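Local coordinates for protein pilus tip adhesin Cpa (Streptococcus pyogenes, PDB 4C0Z) that sits at the pilus tip and can bind covalently, through reactive thioester bonds, to targets on the host cell surface, so mediating adhesion, at residues Ile117-Thr130 against Gln162-Leu174. Sequence-based numbering, arbitrary orientation.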
ATOM      1  N   ILE I 117      12.179   2.195 -23.614  1.00 84.50           N
ATOM      2  CA  ILE I 117      12.551   2.657 -22.267  1.00 81.40           C
ATOM      3  C   ILE I 117      12.891   1.456 -21.350  1.00 82.26           C
ATOM      4  O   ILE I 117      13.816   1.550 -20.537  1.00 80.56           O
ATOM      5  CB  ILE I 117      11.456   3.595 -21.663  1.00 81.79           C
ATOM      6  CG1 ILE I 117      11.419   4.955 -22.406  1.00 85.55           C
ATOM      7  CG2 ILE I 117      11.606   3.782 -20.135  1.00 77.42           C
ATOM      8  CD1 ILE I 117      10.266   5.872 -22.002  1.00 91.26           C
ATOM      9  N   MET I 118      12.179   0.328 -21.537  1.00 77.98           N
ATOM     10  CA  MET I 118      12.320  -0.906 -20.757  1.00 75.46           C
ATOM     11  C   MET I 118      13.398  -1.874 -21.280  1.00 83.19           C
ATOM     12  O   MET I 118      13.561  -2.949 -20.704  1.00 81.99           O
ATOM     13  CB  MET I 118      10.962  -1.642 -20.638  1.00 74.88           C
ATOM     14  CG  MET I 118       9.768  -0.739 -20.306  1.00 77.31           C
ATOM     15  SD  MET I 118       9.968   0.404 -18.900  1.00 79.62           S
ATOM     16  CE  MET I 118      10.108  -0.747 -17.558  1.00 72.10           C
ATOM     17  N   LYS I 119      14.128  -1.505 -22.355  1.00 84.22           N
ATOM     18  CA  LYS I 119      15.171  -2.348 -22.956  1.00 86.43           C
ATOM     19  C   LYS I 119      16.229  -2.793 -21.936  1.00 86.32           C
ATOM     20  O   LYS I 119      16.743  -1.972 -21.169  1.00 84.38           O
ATOM     21  CB  LYS I 119      15.823  -1.648 -24.163  1.00 94.61           C
ATOM     22  CG  LYS I 119      16.738  -2.544 -24.998  1.00113.02           C
ATOM     23  CD  LYS I 119      17.891  -1.755 -25.602  1.00124.74           C
ATOM     24  CE  LYS I 119      19.075  -2.624 -25.941  1.00138.47           C
ATOM     25  NZ  LYS I 119      20.127  -1.856 -26.658  1.00154.32           N
ATOM     26  N   GLY I 120      16.499  -4.097 -21.925  1.00 81.41           N
ATOM     27  CA  GLY I 120      17.479  -4.715 -21.038  1.00 80.01           C
ATOM     28  C   GLY I 120      16.960  -5.083 -19.660  1.00 78.03           C
ATOM     29  O   GLY I 120      17.662  -5.761 -18.904  1.00 77.31           O
ATOM     30  N   ILE I 121      15.738  -4.647 -19.315  1.00 69.96           N
ATOM     31  CA  ILE I 121      15.123  -4.940 -18.012  1.00 64.31           C
ATOM     32  C   ILE I 121      14.338  -6.259 -18.082  1.00 67.87           C
ATOM     33  O   ILE I 121      13.472  -6.413 -18.946  1.00 68.43           O
ATOM     34  CB  ILE I 121      14.255  -3.753 -17.488  1.00 64.25           C
ATOM     35  CG1 ILE I 121      15.027  -2.414 -17.557  1.00 66.51           C
ATOM     36  CG2 ILE I 121      13.751  -4.023 -16.053  1.00 59.25           C
ATOM     37  CD1 ILE I 121      14.187  -1.162 -17.270  1.00 68.36           C
ATOM     38  N   ASP I 122      14.636  -7.198 -17.158  1.00 64.32           N
ATOM     39  CA  ASP I 122      13.962  -8.503 -17.030  1.00 62.47           C
ATOM     40  C   ASP I 122      12.451  -8.302 -16.835  1.00 61.34           C
ATOM     41  O   ASP I 122      12.079  -7.327 -16.183  1.00 60.12           O
ATOM     42  CB  ASP I 122      14.579  -9.328 -15.887  1.00 62.88           C
ATOM     43  CG  ASP I 122      16.062  -9.636 -16.067  1.00 78.50           C
ATOM     44  OD1 ASP I 122      16.535  -9.648 -17.228  1.00 81.75           O
ATOM     45  OD2 ASP I 122      16.746  -9.886 -15.049  1.00 86.97           O
ATOM     46  N   PRO I 123      11.578  -9.154 -17.445  1.00 56.20           N
ATOM     47  CA  PRO I 123      10.113  -8.916 -17.383  1.00 53.67           C
ATOM     48  C   PRO I 123       9.508  -8.500 -16.035  1.00 54.49           C
ATOM     49  O   PRO I 123       8.799  -7.490 -15.986  1.00 52.62           O
ATOM     50  CB  PRO I 123       9.525 -10.234 -17.868  1.00 55.23           C
ATOM     51  CG  PRO I 123      10.543 -10.785 -18.769  1.00 61.99           C
ATOM     52  CD  PRO I 123      11.884 -10.339 -18.272  1.00 58.58           C
ATOM     53  N   LEU I 124       9.794  -9.243 -14.944  1.00 50.52           N
ATOM     54  CA  LEU I 124       9.245  -8.946 -13.615  1.00 46.33           C
ATOM     55  C   LEU I 124       9.758  -7.629 -13.056  1.00 50.89           C
ATOM     56  O   LEU I 124       9.002  -6.916 -12.398  1.00 50.38           O
ATOM     57  CB  LEU I 124       9.456 -10.111 -12.639  1.00 44.31           C
ATOM     58  CG  LEU I 124       8.689 -11.397 -12.968  1.00 47.24           C
ATOM     59  CD1 LEU I 124       9.279 -12.586 -12.217  1.00 47.11           C
ATOM     60  CD2 LEU I 124       7.179 -11.240 -12.710  1.00 46.58           C
ATOM     61  N   ASN I 125      11.014  -7.270 -13.380  1.00 49.10           N
ATOM     62  CA  ASN I 125      11.611  -5.989 -12.991  1.00 48.98           C
ATOM     63  C   ASN I 125      10.969  -4.845 -13.788  1.00 50.61           C
ATOM     64  O   ASN I 125      10.794  -3.755 -13.251  1.00 49.15           O
ATOM     65  CB  ASN I 125      13.131  -6.014 -13.212  1.00 50.75           C
ATOM     66  CG  ASN I 125      13.904  -6.856 -12.233  1.00 58.40           C
ATOM     67  OD1 ASN I 125      13.479  -7.085 -11.107  1.00 50.27           O
ATOM     68  ND2 ASN I 125      15.090  -7.296 -12.625  1.00 49.20           N
ATOM     69  N   ALA I 126      10.608  -5.108 -15.055  1.00 48.03           N
ATOM     70  CA  ALA I 126       9.974  -4.128 -15.944  1.00 49.16           C
ATOM     71  C   ALA I 126       8.547  -3.834 -15.469  1.00 48.79           C
ATOM     72  O   ALA I 126       8.148  -2.667 -15.434  1.00 45.00           O
ATOM     73  CB  ALA I 126       9.997  -4.613 -17.393  1.00 52.18           C
ATOM     74  N   ILE I 127       7.810  -4.887 -15.036  1.00 46.36           N
ATOM     75  CA  ILE I 127       6.461  -4.754 -14.460  1.00 45.08           C
ATOM     76  C   ILE I 127       6.559  -3.903 -13.172  1.00 48.10           C
ATOM     77  O   ILE I 127       5.769  -2.985 -12.974  1.00 47.80           O
ATOM     78  CB  ILE I 127       5.810  -6.136 -14.171  1.00 46.06           C
ATOM     79  CG1 ILE I 127       5.439  -6.843 -15.466  1.00 48.07           C
ATOM     80  CG2 ILE I 127       4.571  -5.980 -13.279  1.00 43.88           C
ATOM     81  CD1 ILE I 127       5.301  -8.371 -15.366  1.00 51.83           C
ATOM     82  N   LEU I 128       7.549  -4.202 -12.327  1.00 44.70           N
ATOM     83  CA  LEU I 128       7.796  -3.483 -11.078  1.00 44.20           C
ATOM     84  C   LEU I 128       8.046  -1.969 -11.327  1.00 46.17           C
ATOM     85  O   LEU I 128       7.486  -1.149 -10.619  1.00 44.39           O
ATOM     86  CB  LEU I 128       8.972  -4.138 -10.334  1.00 45.13           C
ATOM     87  CG  LEU I 128       9.123  -3.772  -8.887  1.00 50.64           C
ATOM     88  CD1 LEU I 128       9.457  -4.986  -8.063  1.00 51.08           C
ATOM     89  CD2 LEU I 128      10.207  -2.739  -8.713  1.00 54.91           C
ATOM     90  N   VAL I 129       8.848  -1.613 -12.340  1.00 46.33           N
ATOM     91  CA  VAL I 129       9.119  -0.213 -12.715  1.00 48.89           C
ATOM     92  C   VAL I 129       7.815   0.455 -13.177  1.00 53.04           C
ATOM     93  O   VAL I 129       7.476   1.542 -12.684  1.00 53.79           O
ATOM     94  CB  VAL I 129      10.239  -0.083 -13.782  1.00 56.75           C
ATOM     95  CG1 VAL I 129      10.340   1.339 -14.327  1.00 59.16           C
ATOM     96  CG2 VAL I 129      11.575  -0.516 -13.216  1.00 57.33           C
ATOM     97  N   THR I 130       7.088  -0.202 -14.103  1.00 48.46           N
ATOM     98  CA  THR I 130       5.817   0.291 -14.647  1.00 48.17           C
ATOM     99  C   THR I 130       4.802   0.543 -13.523  1.00 48.20           C
ATOM    100  O   THR I 130       4.198   1.620 -13.470  1.00 49.98           O
ATOM    101  CB  THR I 130       5.285  -0.649 -15.727  1.00 50.19           C
ATOM    102  OG1 THR I 130       6.341  -0.945 -16.642  1.00 56.28           O
ATOM    103  CG2 THR I 130       4.090  -0.063 -16.475  1.00 47.57           C
ATOM    104  N   GLN I 162      23.529  -3.835 -12.688  1.00 76.91           N
ATOM    105  CA  GLN I 162      23.088  -3.634 -14.073  1.00 78.26           C
ATOM    106  C   GLN I 162      21.558  -3.447 -14.137  1.00 78.70           C
ATOM    107  O   GLN I 162      21.100  -2.437 -14.677  1.00 78.97           O
ATOM    108  CB  GLN I 162      23.584  -4.797 -14.968  1.00 82.07           C
ATOM    109  CG  GLN I 162      23.095  -4.782 -16.430  1.00101.78           C
ATOM    110  CD  GLN I 162      22.036  -5.829 -16.757  1.00124.77           C
ATOM    111  OE1 GLN I 162      21.764  -6.781 -16.002  1.00116.75           O
ATOM    112  NE2 GLN I 162      21.422  -5.687 -17.923  1.00117.97           N
ATOM    113  N   GLN I 163      20.783  -4.394 -13.549  1.00 70.75           N
ATOM    114  CA  GLN I 163      19.322  -4.332 -13.513  1.00 67.49           C
ATOM    115  C   GLN I 163      18.849  -3.117 -12.726  1.00 69.63           C
ATOM    116  O   GLN I 163      17.988  -2.384 -13.208  1.00 67.95           O
ATOM    117  CB  GLN I 163      18.711  -5.626 -12.935  1.00 65.47           C
ATOM    118  CG  GLN I 163      18.688  -6.802 -13.904  1.00 69.15           C
ATOM    119  CD  GLN I 163      17.812  -6.549 -15.110  1.00 80.33           C
ATOM    120  OE1 GLN I 163      16.579  -6.462 -15.021  1.00 70.93           O
ATOM    121  NE2 GLN I 163      18.442  -6.430 -16.269  1.00 73.92           N
ATOM    122  N   LEU I 164      19.436  -2.887 -11.536  1.00 66.72           N
ATOM    123  CA  LEU I 164      19.095  -1.761 -10.664  1.00 65.24           C
ATOM    124  C   LEU I 164      19.272  -0.399 -11.351  1.00 72.08           C
ATOM    125  O   LEU I 164      18.366   0.434 -11.262  1.00 71.21           O
ATOM    126  CB  LEU I 164      19.871  -1.834  -9.333  1.00 64.60           C
ATOM    127  CG  LEU I 164      19.563  -0.755  -8.273  1.00 67.59           C
ATOM    128  CD1 LEU I 164      18.100  -0.834  -7.771  1.00 63.73           C
ATOM    129  CD2 LEU I 164      20.529  -0.857  -7.120  1.00 69.21           C
ATOM    130  N   GLN I 165      20.404  -0.188 -12.063  1.00 71.57           N
ATOM    131  CA  GLN I 165      20.655   1.064 -12.778  1.00 73.89           C
ATOM    132  C   GLN I 165      19.655   1.283 -13.919  1.00 78.76           C
ATOM    133  O   GLN I 165      19.144   2.396 -14.054  1.00 78.21           O
ATOM    134  CB  GLN I 165      22.123   1.145 -13.265  1.00 79.34           C
ATOM    135  CG  GLN I 165      22.583   2.479 -13.863  1.00 79.19           C
ATOM    136  CD  GLN I 165      22.045   3.719 -13.189  1.00 89.63           C
ATOM    137  OE1 GLN I 165      22.238   3.970 -11.988  1.00 84.18           O
ATOM    138  NE2 GLN I 165      21.380   4.541 -13.981  1.00 77.40           N
ATOM    139  N   LEU I 166      19.350   0.223 -14.707  1.00 76.56           N
ATOM    140  CA  LEU I 166      18.379   0.287 -15.806  1.00 76.85           C
ATOM    141  C   LEU I 166      16.981   0.614 -15.275  1.00 76.35           C
ATOM    142  O   LEU I 166      16.279   1.436 -15.870  1.00 77.36           O
ATOM    143  CB  LEU I 166      18.338  -1.034 -16.595  1.00 77.38           C
ATOM    144  CG  LEU I 166      19.524  -1.365 -17.512  1.00 86.49           C
ATOM    145  CD1 LEU I 166      19.389  -2.767 -18.059  1.00 86.71           C
ATOM    146  CD2 LEU I 166      19.648  -0.379 -18.667  1.00 91.11           C
ATOM    147  N   MET I 167      16.601   0.000 -14.137  1.00 68.24           N
ATOM    148  CA  MET I 167      15.295   0.209 -13.514  1.00 64.62           C
ATOM    149  C   MET I 167      15.117   1.650 -13.044  1.00 66.16           C
ATOM    150  O   MET I 167      14.097   2.264 -13.353  1.00 64.58           O
ATOM    151  CB  MET I 167      15.055  -0.797 -12.378  1.00 64.01           C
ATOM    152  CG  MET I 167      14.736  -2.194 -12.875  1.00 67.64           C
ATOM    153  SD  MET I 167      14.448  -3.320 -11.499  1.00 69.44           S
ATOM    154  CE  MET I 167      15.948  -4.003 -11.333  1.00 67.33           C
ATOM    155  N   ARG I 168      16.136   2.202 -12.358  1.00 62.98           N
ATOM    156  CA  ARG I 168      16.150   3.578 -11.851  1.00 63.22           C
ATOM    157  C   ARG I 168      16.009   4.609 -12.974  1.00 71.37           C
ATOM    158  O   ARG I 168      15.247   5.575 -12.843  1.00 70.07           O
ATOM    159  CB  ARG I 168      17.421   3.828 -11.029  1.00 63.94           C
ATOM    160  CG  ARG I 168      17.400   3.133  -9.683  1.00 68.82           C
ATOM    161  CD  ARG I 168      18.699   3.283  -8.927  1.00 76.61           C
ATOM    162  NE  ARG I 168      18.509   2.907  -7.529  1.00 80.77           N
ATOM    163  CZ  ARG I 168      19.484   2.607  -6.677  1.00 95.47           C
ATOM    164  NH1 ARG I 168      20.753   2.632  -7.070  1.00 85.72           N
ATOM    165  NH2 ARG I 168      19.198   2.280  -5.422  1.00 77.98           N
ATOM    166  N   ASN I 169      16.718   4.379 -14.090  1.00 73.00           N
ATOM    167  CA  ASN I 169      16.687   5.260 -15.256  1.00 77.11           C
ATOM    168  C   ASN I 169      15.341   5.194 -15.975  1.00 80.80           C
ATOM    169  O   ASN I 169      14.822   6.237 -16.390  1.00 83.58           O
ATOM    170  CB  ASN I 169      17.840   4.947 -16.217  1.00 82.81           C
ATOM    171  CG  ASN I 169      18.487   6.174 -16.809  1.00115.08           C
ATOM    172  OD1 ASN I 169      17.819   7.138 -17.211  1.00109.79           O
ATOM    173  ND2 ASN I 169      19.815   6.203 -16.791  1.00113.65           N
ATOM    174  N   ALA I 170      14.771   3.975 -16.104  1.00 73.20           N
ATOM    175  CA  ALA I 170      13.478   3.764 -16.757  1.00 71.45           C
ATOM    176  C   ALA I 170      12.335   4.404 -15.965  1.00 72.80           C
ATOM    177  O   ALA I 170      11.446   4.988 -16.581  1.00 74.00           O
ATOM    178  CB  ALA I 170      13.224   2.285 -16.975  1.00 70.21           C
ATOM    179  N   LEU I 171      12.393   4.357 -14.611  1.00 65.90           N
ATOM    180  CA  LEU I 171      11.401   4.989 -13.729  1.00 63.01           C
ATOM    181  C   LEU I 171      11.431   6.507 -13.900  1.00 69.27           C
ATOM    182  O   LEU I 171      10.369   7.122 -14.043  1.00 67.88           O
ATOM    183  CB  LEU I 171      11.619   4.593 -12.252  1.00 59.92           C
ATOM    184  CG  LEU I 171      10.640   5.205 -11.224  1.00 62.33           C
ATOM    185  CD1 LEU I 171       9.211   4.668 -11.399  1.00 60.09           C
ATOM    186  CD2 LEU I 171      11.141   4.985  -9.803  1.00 62.86           C
ATOM    187  N   LYS I 172      12.654   7.088 -13.923  1.00 69.73           N
ATOM    188  CA  LYS I 172      12.916   8.516 -14.111  1.00 72.93           C
ATOM    189  C   LYS I 172      12.259   9.023 -15.398  1.00 78.95           C
ATOM    190  O   LYS I 172      11.589  10.063 -15.386  1.00 79.43           O
ATOM    191  CB  LYS I 172      14.439   8.777 -14.147  1.00 79.14           C
ATOM    192  CG  LYS I 172      14.816  10.251 -14.056  1.00 91.48           C
ATOM    193  CD  LYS I 172      16.282  10.495 -14.357  1.00105.86           C
ATOM    194  CE  LYS I 172      16.713  11.912 -14.045  1.00119.36           C
ATOM    195  NZ  LYS I 172      16.122  12.911 -14.975  1.00129.58           N
ATOM    196  N   ARG I 173      12.444   8.272 -16.495  1.00 76.35           N
ATOM    197  CA  ARG I 173      11.899   8.614 -17.802  1.00 78.27           C
ATOM    198  C   ARG I 173      10.375   8.493 -17.855  1.00 78.96           C
ATOM    199  O   ARG I 173       9.734   9.390 -18.394  1.00 80.83           O
ATOM    200  CB  ARG I 173      12.577   7.795 -18.913  1.00 80.21           C
ATOM    201  CG  ARG I 173      14.052   8.156 -19.122  1.00 87.66           C
ATOM    202  CD  ARG I 173      14.736   7.205 -20.080  1.00 94.81           C
ATOM    203  NE  ARG I 173      14.402   7.495 -21.478  1.00104.02           N
ATOM    204  CZ  ARG I 173      14.738   6.720 -22.507  1.00111.17           C
ATOM    205  NH1 ARG I 173      15.421   5.598 -22.307  1.00 90.76           N
ATOM    206  NH2 ARG I 173      14.389   7.059 -23.741  1.00 94.40           N
ATOM    207  N   LEU I 174       9.801   7.421 -17.268  1.00 70.09           N
ATOM    208  CA  LEU I 174       8.350   7.175 -17.251  1.00 67.66           C
ATOM    209  C   LEU I 174       7.518   8.218 -16.484  1.00 72.55           C
ATOM    210  O   LEU I 174       6.382   8.493 -16.880  1.00 72.38           O
ATOM    211  CB  LEU I 174       8.019   5.770 -16.697  1.00 63.28           C
ATOM    212  CG  LEU I 174       8.365   4.563 -17.557  1.00 67.54           C
ATOM    213  CD1 LEU I 174       8.106   3.274 -16.801  1.00 63.05           C
ATOM    214  CD2 LEU I 174       7.593   4.565 -18.867  1.00 70.76           C
TER
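The side-chain amide of Gln163 grips the turn and first residues that lead into helix 123-138. Gln163 NE2 donates to Gly120 O at 2.8 Å, with that oxygen almost in the amide plane. Its OE1 takes two bonds. Asn125 ND2 reaches Gln163 OE1 on a lone pair at 2.9 Å, the two amides nearly coplanar. Asp122 N is 3.0 Å from Gln163 OE1, its bond nearly straight but tilted from the carbonyl plane. The Asp122 carboxylate stacks on the amide, planes 9° apart. A bend at chi2 (-64°) turns the Gln163 amide back to these partners. The other end of the Asn125 amide, OD1, bonds to Tyr38 OH.

Beyond this polar group the packing is mostly apolar. Met167 crosses Asn125 at a slant, its SD 3.5 Å from Asn125 CB and its CE near the amide. Ile121 splits its branches: CD1 lies 3.6 Å from Ala170 CB, CG1 meets Leu166 CB, and CG2 meets Met167 CG. Val129 is a knob among Met167, Ala170, Leu171 and Leu174. Its CG1, anti to the backbone N, faces Leu171, while CG2 packs on Met167.

At the far end Ile117 CG1 sits over the centre of one face of the Arg173 guanidinium, 3.8 Å from Arg173 CZ. Arg173 NE also forms a salt bridge with Glu179. Met118 SD touches Leu174 CD1.

Helices 123-130 and 162-174 cross at -33° within the N-terminal thioester domain of the adhesin. Three hydrogen bonds to its amide fix the rotation of the Gln163 side-chain end. They tie helix 161-174 to the type II turn and to the start of helix 123-138, while apolar packing sets both the loop 117-121 and Val129 against helix 161-174.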